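Local atomic coordinates of HTH tetR-type domain-containing protein (Streptomyces coelicolor A3, PDB entry 3IUV), a protein that probably acts as a TetR-family transcription regulator, binding DNA through an N-terminal helix-turn-helix, with its target genes and any ligand unknown. Residues 13-18 with 34-39; 70-75 with 94-99; 84-89 with 138-143. All blocks are in the same frame, centred on the assembly; numbering follows the deposited sequence.

The three contacts come from a chain built of helices and turns, without strands. Interaction 1 joins helices 11-24 and 33-40 in the N-terminal DNA-binding region and closes before the other two begin. Interaction 2 lies about 25 Å from it, centre to centre, where the C-terminal part of helix 54-73 meets helix 86-98. Interaction 3 uses the beginning of that same helix 86-98 and the turn between helices 121-139 and 142-161; its centre is 16 Å from interaction 2 and 39 Å from interaction 1, across the chain's centre. Helix 54-73 probably connects the presumed DNA-binding part with the C-terminal domain, as in TetR relatives; interactions 2 and 3 interleave along the chain.

Interaction 1 (13-18 with 34-39); sequences QRIIDA and RTVAAE
Val36 of helix 33-40 packs against Ile15 and Ala18 of helix 11-24. Its CG1 methyl lies 3.6 Å from the backbone oxygen Ile15 O. The same methyl of Val36, CG1, is 4.2 Å from Ala18 CB, and Ile15 CG2 is only slightly farther from it. With CG1 anti to the backbone N (chi1 -160°), this branch is the one that reaches the other helix. All three residues are buried, and the grouping is apolar: no hydrogen bond passes between the two segments. The small side chain of Ala18 is consistent with the close approach of the backbones, its CA standing 5.8 Å from Glu39 CA, although the local axes stay 8.8 Å apart and run at 111° to each other.

Toward solvent the contact thins out. Glu39 touches Ala18 through its first carbon alone, CB to CB at 4.2 Å; beyond that the chain bends at chi2, and the carboxylate forms a salt bridge through OE2 with Arg21, one turn further along helix 11-24. Arg14 has a link of its own, from NH2 to Ala40 O. Both polar links join the helices at the C-terminal end of helix 33-40, beside the apolar patch.

Segment 34-39 belongs to the predicted helix-turn-helix, and helix 11-24 packs against it as the first helix of a TetR-type DNA-binding domain does. Helix 44-50 adds Thr47 and His50 against Ile15, while helix 54-73 brings Leu57 to Val36 and Ala60 to Ile16, so that the contact sits inside the bundle formed by these four helices.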
loop_
_atom_site.group_PDB
_atom_site.type_symbol
_atom_site.label_atom_id
_atom_site.label_comp_id
_atom_site.label_asym_id
_atom_site.label_seq_id
_atom_site.Cartn_x
_atom_site.Cartn_y
_atom_site.Cartn_z
ATOM N N GLN A 13 -24.096 -2.914 13.181
ATOM C CA GLN A 13 -23.412 -3.738 12.216
ATOM C C GLN A 13 -23.858 -3.369 10.808
ATOM O O GLN A 13 -23.031 -3.173 9.899
ATOM C CB GLN A 13 -23.741 -5.202 12.480
ATOM C CG GLN A 13 -22.919 -6.171 11.648
ATOM C CD GLN A 13 -21.439 -6.016 11.903
ATOM O OE1 GLN A 13 -21.001 -5.861 13.053
ATOM N NE2 GLN A 13 -20.655 -6.049 10.834
ATOM N N ARG A 14 -25.174 -3.299 10.628
ATOM C CA ARG A 14 -25.745 -2.944 9.341
ATOM C C ARG A 14 -25.089 -1.676 8.891
ATOM O O ARG A 14 -24.740 -1.528 7.717
ATOM C CB ARG A 14 -27.245 -2.710 9.458
ATOM C CG ARG A 14 -28.078 -3.973 9.485
ATOM C CD ARG A 14 -29.531 -3.619 9.698
ATOM N NE ARG A 14 -29.910 -2.440 8.923
ATOM C CZ ARG A 14 -31.119 -1.890 8.951
ATOM N NH1 ARG A 14 -32.060 -2.419 9.717
ATOM N NH2 ARG A 14 -31.392 -0.814 8.219
ATOM N N ILE A 15 -24.917 -0.761 9.843
ATOM C CA ILE A 15 -24.288 0.528 9.565
ATOM C C ILE A 15 -22.836 0.368 9.073
ATOM O O ILE A 15 -22.496 0.811 7.968
ATOM C CB ILE A 15 -24.403 1.499 10.778
ATOM C CG1 ILE A 15 -25.856 1.997 10.922
ATOM C CG2 ILE A 15 -23.397 2.672 10.667
ATOM C CD1 ILE A 15 -26.104 2.907 12.097
ATOM N N ILE A 16 -21.998 -0.283 9.877
ATOM C CA ILE A 16 -20.600 -0.511 9.523
ATOM C C ILE A 16 -20.454 -1.205 8.175
ATOM O O ILE A 16 -19.613 -0.830 7.346
ATOM C CB ILE A 16 -19.921 -1.362 10.581
ATOM C CG1 ILE A 16 -19.844 -0.568 11.887
ATOM C CG2 ILE A 16 -18.546 -1.790 10.104
ATOM C CD1 ILE A 16 -19.301 -1.357 13.047
ATOM N N ASP A 17 -21.277 -2.225 7.964
ATOM C CA ASP A 17 -21.234 -2.990 6.727
ATOM C C ASP A 17 -21.537 -2.087 5.560
ATOM O O ASP A 17 -20.903 -2.161 4.518
ATOM C CB ASP A 17 -22.243 -4.129 6.783
ATOM C CG ASP A 17 -21.765 -5.279 7.656
ATOM O OD1 ASP A 17 -20.547 -5.570 7.646
ATOM O OD2 ASP A 17 -22.601 -5.890 8.352
ATOM N N ALA A 18 -22.518 -1.222 5.753
ATOM C CA ALA A 18 -22.890 -0.261 4.735
ATOM C C ALA A 18 -21.742 0.698 4.461
ATOM O O ALA A 18 -21.445 0.995 3.307
ATOM C CB ALA A 18 -24.150 0.495 5.161
ATOM N N ARG A 34 -24.457 10.749 6.104
ATOM C CA ARG A 34 -25.645 10.833 5.286
ATOM C C ARG A 34 -25.647 9.738 4.213
ATOM O O ARG A 34 -26.700 9.187 3.894
ATOM C CB ARG A 34 -25.778 12.238 4.688
ATOM C CG ARG A 34 -27.188 12.617 4.321
ATOM C CD ARG A 34 -27.525 14.028 4.789
ATOM N NE ARG A 34 -28.943 14.327 4.601
ATOM C CZ ARG A 34 -29.625 15.224 5.313
ATOM N NH1 ARG A 34 -29.018 15.910 6.272
ATOM N NH2 ARG A 34 -30.918 15.434 5.073
ATOM N N THR A 35 -24.468 9.398 3.689
ATOM C CA THR A 35 -24.370 8.433 2.586
ATOM C C THR A 35 -24.397 7.010 3.103
ATOM O O THR A 35 -24.927 6.101 2.460
ATOM C CB THR A 35 -23.079 8.591 1.773
ATOM O OG1 THR A 35 -22.656 9.959 1.788
ATOM C CG2 THR A 35 -23.326 8.148 0.347
ATOM N N VAL A 36 -23.789 6.826 4.264
ATOM C CA VAL A 36 -23.917 5.587 5.006
ATOM C C VAL A 36 -25.362 5.376 5.479
ATOM O O VAL A 36 -25.866 4.258 5.469
ATOM C CB VAL A 36 -22.968 5.589 6.201
ATOM C CG1 VAL A 36 -22.735 4.173 6.688
ATOM C CG2 VAL A 36 -21.648 6.221 5.799
ATOM N N ALA A 37 -26.035 6.445 5.891
ATOM C CA ALA A 37 -27.434 6.318 6.297
ATOM C C ALA A 37 -28.270 5.836 5.115
ATOM O O ALA A 37 -29.016 4.864 5.213
ATOM C CB ALA A 37 -27.966 7.635 6.832
ATOM N N ALA A 38 -28.130 6.522 3.989
ATOM C CA ALA A 38 -28.776 6.089 2.759
ATOM C C ALA A 38 -28.505 4.610 2.494
ATOM O O ALA A 38 -29.440 3.811 2.435
ATOM C CB ALA A 38 -28.311 6.940 1.576
ATOM N N GLU A 39 -27.234 4.243 2.342
ATOM C CA GLU A 39 -26.909 2.864 1.971
ATOM C C GLU A 39 -27.481 1.843 2.938
ATOM O O GLU A 39 -27.828 0.736 2.534
ATOM C CB GLU A 39 -25.399 2.639 1.801
ATOM C CG GLU A 39 -24.963 2.333 0.357
ATOM C CD GLU A 39 -25.913 1.378 -0.375
ATOM O OE1 GLU A 39 -26.975 1.840 -0.868
ATOM O OE2 GLU A 39 -25.590 0.168 -0.472
#

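Interaction 2 (70-75 with 94-99); sequences ARVVAA and LGEWLG
Val72 meets helix 86-98 with both of its methyls, each on a different residue. CG1 lies 3.6 Å from Glu96 OE1 and 3.8 Å from Glu96 CB, whereas CG2 comes to 4.3 Å from Trp97 CE3, on the six-membered part of the indole. With CG1 anti to the backbone N (chi1 -179°), the fork is turned so that CG1 faces Glu96 and CG2 faces the indole. No hydrogen bond crosses between the segments; the touches are van der Waals ones, and the Val72 and Glu96 side chains slide past each other in opposite directions. CG2 approaches the indole obliquely. The nearest backbones are those of Val72 and Trp97, with 6.7 Å between their CA atoms.

Next come the groups that help to position these side chains. Glu96 is extended beyond CG, which carries its carboxylate over the valine methyl toward His76, where OE2 takes a weak hydrogen bond from NE2. On the other flank, Phe69, one turn before Val73 on helix 54-73, packs edge-to-face with Trp97, so two residues of that helix, Val72 and Phe69, adjoin the indole.

The contact lies near the surface, between the C-terminal part of helix 54-73 and helix 86-98, which ends at Leu98, with Gly99 the first residue beyond it. Helix 54-73 also packs on the DNA-binding helices and here meets the TetR-type C-terminal domain, so the contact joins the two parts of the fold. Buried Leu94 packs on helix 142-161 through Ile155 and Cys156, while Leu98 touches Tyr166 and Val73 touches Leu79 as side neighbours.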
loop_
_atom_site.group_PDB
_atom_site.type_symbol
_atom_site.label_atom_id
_atom_site.label_comp_id
_atom_site.label_asym_id
_atom_site.label_seq_id
_atom_site.Cartn_x
_atom_site.Cartn_y
_atom_site.Cartn_z
ATOM N N ALA A 70 -7.623 -11.449 11.175
ATOM C CA ALA A 70 -7.204 -12.111 12.415
ATOM C C ALA A 70 -8.016 -13.374 12.660
ATOM O O ALA A 70 -7.667 -14.188 13.514
ATOM C CB ALA A 70 -7.321 -11.160 13.618
ATOM N N ARG A 71 -9.097 -13.527 11.901
ATOM C CA ARG A 71 -9.936 -14.707 11.998
ATOM C C ARG A 71 -9.515 -15.753 10.973
ATOM O O ARG A 71 -9.825 -16.935 11.122
ATOM C CB ARG A 71 -11.419 -14.338 11.871
ATOM C CG ARG A 71 -12.085 -14.071 13.226
ATOM C CD ARG A 71 -13.371 -13.259 13.119
ATOM N NE ARG A 71 -14.007 -13.394 11.811
ATOM C CZ ARG A 71 -14.482 -12.376 11.096
ATOM N NH1 ARG A 71 -15.038 -12.608 9.908
ATOM N NH2 ARG A 71 -14.415 -11.131 11.571
ATOM N N VAL A 72 -8.808 -15.310 9.934
ATOM C CA VAL A 72 -8.126 -16.216 9.008
ATOM C C VAL A 72 -6.897 -16.785 9.709
ATOM O O VAL A 72 -6.576 -17.970 9.610
ATOM C CB VAL A 72 -7.640 -15.463 7.769
ATOM C CG1 VAL A 72 -6.943 -16.430 6.793
ATOM C CG2 VAL A 72 -8.797 -14.710 7.117
ATOM N N VAL A 73 -6.215 -15.900 10.420
ATOM C CA VAL A 73 -5.025 -16.237 11.171
ATOM C C VAL A 73 -5.363 -17.209 12.289
ATOM O O VAL A 73 -4.767 -18.287 12.404
ATOM C CB VAL A 73 -4.415 -14.970 11.794
ATOM C CG1 VAL A 73 -3.462 -15.326 12.939
ATOM C CG2 VAL A 73 -3.719 -14.161 10.728
ATOM N N ALA A 74 -6.316 -16.805 13.120
ATOM C CA ALA A 74 -6.809 -17.659 14.188
ATOM C C ALA A 74 -7.346 -18.994 13.642
ATOM O O ALA A 74 -7.478 -19.944 14.389
ATOM C CB ALA A 74 -7.867 -16.930 15.002
ATOM N N ALA A 75 -7.622 -19.075 12.342
ATOM C CA ALA A 75 -8.029 -20.346 11.734
ATOM C C ALA A 75 -6.831 -21.190 11.269
ATOM O O ALA A 75 -7.002 -22.287 10.734
ATOM C CB ALA A 75 -9.003 -20.116 10.583
ATOM N N LEU A 94 -2.513 -16.081 3.526
ATOM C CA LEU A 94 -2.580 -15.195 2.379
ATOM C C LEU A 94 -3.500 -15.711 1.265
ATOM O O LEU A 94 -4.247 -14.935 0.673
ATOM C CB LEU A 94 -1.183 -14.942 1.816
ATOM C CG LEU A 94 -0.374 -13.827 2.466
ATOM C CD1 LEU A 94 0.539 -13.208 1.410
ATOM C CD2 LEU A 94 -1.310 -12.781 3.056
ATOM N N GLY A 95 -3.439 -17.005 0.965
ATOM C CA GLY A 95 -4.322 -17.594 -0.039
ATOM C C GLY A 95 -5.791 -17.380 0.301
ATOM O O GLY A 95 -6.599 -17.085 -0.569
ATOM N N GLU A 96 -6.140 -17.515 1.577
ATOM C CA GLU A 96 -7.517 -17.305 2.014
ATOM C C GLU A 96 -7.898 -15.828 2.024
ATOM O O GLU A 96 -8.866 -15.428 1.378
ATOM C CB GLU A 96 -7.735 -17.911 3.395
ATOM C CG GLU A 96 -7.602 -19.414 3.412
ATOM C CD GLU A 96 -7.623 -19.990 4.809
ATOM O OE1 GLU A 96 -8.382 -19.486 5.666
ATOM O OE2 GLU A 96 -6.883 -20.963 5.044
ATOM N N TRP A 97 -7.132 -15.027 2.762
ATOM C CA TRP A 97 -7.338 -13.579 2.853
ATOM C C TRP A 97 -7.550 -12.925 1.491
ATOM O O TRP A 97 -8.122 -11.838 1.399
ATOM C CB TRP A 97 -6.127 -12.947 3.538
ATOM C CG TRP A 97 -6.158 -11.449 3.712
ATOM C CD1 TRP A 97 -5.221 -10.556 3.269
ATOM C CD2 TRP A 97 -7.152 -10.674 4.410
ATOM N NE1 TRP A 97 -5.572 -9.278 3.638
ATOM C CE2 TRP A 97 -6.747 -9.323 4.338
ATOM C CE3 TRP A 97 -8.339 -10.994 5.079
ATOM C CZ2 TRP A 97 -7.497 -8.289 4.918
ATOM C CZ3 TRP A 97 -9.082 -9.963 5.649
ATOM C CH2 TRP A 97 -8.658 -8.629 5.564
ATOM N N LEU A 98 -7.081 -13.583 0.436
ATOM C CA LEU A 98 -7.215 -13.041 -0.912
ATOM C C LEU A 98 -8.332 -13.726 -1.737
ATOM O O LEU A 98 -9.164 -13.048 -2.343
ATOM C CB LEU A 98 -5.855 -13.033 -1.638
ATOM C CG LEU A 98 -4.713 -12.235 -0.968
ATOM C CD1 LEU A 98 -3.352 -12.703 -1.464
ATOM C CD2 LEU A 98 -4.852 -10.715 -1.137
ATOM N N GLY A 99 -8.368 -15.058 -1.742
ATOM C CA GLY A 99 -9.467 -15.774 -2.375
ATOM C C GLY A 99 -10.810 -15.154 -2.021
ATOM O O GLY A 99 -11.076 -14.862 -0.857
#

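Interaction 3 (84-89 with 138-143); sequences ADLSGE and ARTDPT
Ala84 O is gripped by both terminal nitrogens of Arg139. NH2 and NH1 each donate to this one oxygen over 3.2 Å, with N-H...O angles of 148° and 146°, so the guanidinium meets the carbonyl end-on. NH2 comes almost straight down the C=O direction, at 170°, while NH1 stands above the carbonyl plane. Seen from the arginine, the oxygen lies at the edge of the guanidinium, close to its plane.

Leu86 covers one face of the same group. Its CB sits over the centre of the guanidinium, 3.7 Å from Arg139 CZ, and its CD2 lies 3.9 Å from Arg139 CD, nearer the base of the arginine side chain. The two side chains run past each other in opposite directions, and bends at chi2 and chi3 of Arg139 bring the guanidinium back over the leucine and onto the carbonyl. Leu86 also reaches the next residue, CD2 to Thr140 CG2 at 3.6 Å, the two side chains crossing at about a right angle. Thr140 OG1, meanwhile, hydrogen-bonds Leu136 O, back in helix 121-139.

Within the TetR-type C-terminal domain, the contact joins the start of helix 86-98 to the turn between helices 121-139 and 142-161, where Thr140 leaves the first helix and Asp141 N-caps the second. Ile179, near the end of the modelled chain, packs on Leu86.

Chemically, Arg139 directs its N-H groups to backbone carbonyls, Ala84 O and, weakly from NH1, Leu79 O, rather than to a carboxylate of the other segment; Asp85 OD1 is 6.9 Å from its NH2. The paired bonds and the leucine beneath would together limit rotation of the guanidinium, and its positive charge probably polarises the Ala84 carbonyl just ahead of the helix.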
loop_
_atom_site.group_PDB
_atom_site.type_symbol
_atom_site.label_atom_id
_atom_site.label_comp_id
_atom_site.label_asym_id
_atom_site.label_seq_id
_atom_site.Cartn_x
_atom_site.Cartn_y
_atom_site.Cartn_z
ATOM N N ALA A 84 5.212 -27.150 12.681
ATOM C CA ALA A 84 4.495 -26.884 11.449
ATOM C C ALA A 84 5.307 -26.025 10.477
ATOM O O ALA A 84 6.154 -25.235 10.892
ATOM C CB ALA A 84 3.165 -26.243 11.759
ATOM N N ASP A 85 5.035 -26.192 9.185
ATOM C CA ASP A 85 5.734 -25.473 8.132
ATOM C C ASP A 85 5.309 -24.015 8.094
ATOM O O ASP A 85 4.237 -23.683 7.563
ATOM C CB ASP A 85 5.421 -26.115 6.776
ATOM C CG ASP A 85 5.971 -25.317 5.611
ATOM O OD1 ASP A 85 7.020 -24.657 5.766
ATOM O OD2 ASP A 85 5.354 -25.356 4.528
ATOM N N LEU A 86 6.160 -23.141 8.627
ATOM C CA LEU A 86 5.829 -21.727 8.732
ATOM C C LEU A 86 5.468 -21.083 7.391
ATOM O O LEU A 86 4.408 -20.474 7.260
ATOM C CB LEU A 86 6.967 -20.953 9.389
ATOM C CG LEU A 86 6.550 -19.486 9.532
ATOM C CD1 LEU A 86 5.134 -19.430 10.139
ATOM C CD2 LEU A 86 7.557 -18.667 10.357
ATOM N N SER A 87 6.373 -21.195 6.422
ATOM C CA SER A 87 6.160 -20.690 5.069
ATOM C C SER A 87 4.839 -21.163 4.526
ATOM O O SER A 87 4.015 -20.364 4.066
ATOM C CB SER A 87 7.252 -21.200 4.133
ATOM O OG SER A 87 8.517 -20.719 4.539
ATOM N N GLY A 88 4.660 -22.478 4.563
ATOM C CA GLY A 88 3.444 -23.101 4.076
ATOM C C GLY A 88 2.199 -22.505 4.688
ATOM O O GLY A 88 1.258 -22.172 3.967
ATOM N N GLU A 89 2.196 -22.362 6.014
ATOM C CA GLU A 89 1.028 -21.862 6.741
ATOM C C GLU A 89 0.698 -20.423 6.377
ATOM O O GLU A 89 -0.471 -20.073 6.198
ATOM C CB GLU A 89 1.232 -21.990 8.261
ATOM C CG GLU A 89 0.900 -23.375 8.826
ATOM C CD GLU A 89 -0.586 -23.709 8.763
ATOM O OE1 GLU A 89 -0.965 -24.543 7.926
ATOM O OE2 GLU A 89 -1.379 -23.133 9.536
ATOM N N ALA A 138 7.613 -14.228 18.276
ATOM C CA ALA A 138 7.675 -15.356 19.188
ATOM C C ALA A 138 8.084 -16.661 18.485
ATOM O O ALA A 138 8.865 -17.453 19.040
ATOM C CB ALA A 138 6.341 -15.526 19.904
ATOM N N ARG A 139 7.573 -16.880 17.268
ATOM C CA ARG A 139 7.836 -18.132 16.563
ATOM C C ARG A 139 9.129 -18.160 15.756
ATOM O O ARG A 139 9.524 -19.211 15.250
ATOM C CB ARG A 139 6.673 -18.547 15.661
ATOM C CG ARG A 139 6.737 -20.026 15.321
ATOM C CD ARG A 139 6.787 -20.203 13.844
ATOM N NE ARG A 139 7.691 -21.269 13.412
ATOM C CZ ARG A 139 7.269 -22.386 12.837
ATOM N NH1 ARG A 139 5.963 -22.562 12.661
ATOM N NH2 ARG A 139 8.136 -23.316 12.441
ATOM N N THR A 140 9.777 -17.007 15.621
ATOM C CA THR A 140 11.071 -16.935 14.945
ATOM C C THR A 140 11.987 -15.995 15.707
ATOM O O THR A 140 12.396 -16.290 16.830
ATOM C CB THR A 140 10.951 -16.483 13.453
ATOM O OG1 THR A 140 10.465 -15.132 13.364
ATOM C CG2 THR A 140 10.043 -17.469 12.631
ATOM N N ASP A 141 12.295 -14.859 15.095
ATOM C CA ASP A 141 13.069 -13.810 15.741
ATOM C C ASP A 141 12.506 -12.498 15.224
ATOM O O ASP A 141 11.782 -12.492 14.229
ATOM C CB ASP A 141 14.552 -13.930 15.382
ATOM C CG ASP A 141 14.826 -13.555 13.949
ATOM O OD1 ASP A 141 14.996 -12.345 13.653
ATOM O OD2 ASP A 141 14.872 -14.480 13.123
ATOM N N PRO A 142 12.854 -11.381 15.881
ATOM C CA PRO A 142 12.229 -10.103 15.543
ATOM C C PRO A 142 12.502 -9.741 14.085
ATOM O O PRO A 142 11.596 -9.335 13.348
ATOM C CB PRO A 142 12.929 -9.103 16.484
ATOM C CG PRO A 142 13.619 -9.924 17.511
ATOM C CD PRO A 142 13.958 -11.213 16.844
ATOM N N THR A 143 13.750 -9.898 13.670
ATOM C CA THR A 143 14.135 -9.461 12.342
ATOM C C THR A 143 13.257 -10.139 11.279
ATOM O O THR A 143 12.507 -9.459 10.543
ATOM C CB THR A 143 15.624 -9.700 12.103
ATOM O OG1 THR A 143 16.376 -8.613 12.667
ATOM C CG2 THR A 143 15.896 -9.774 10.626
#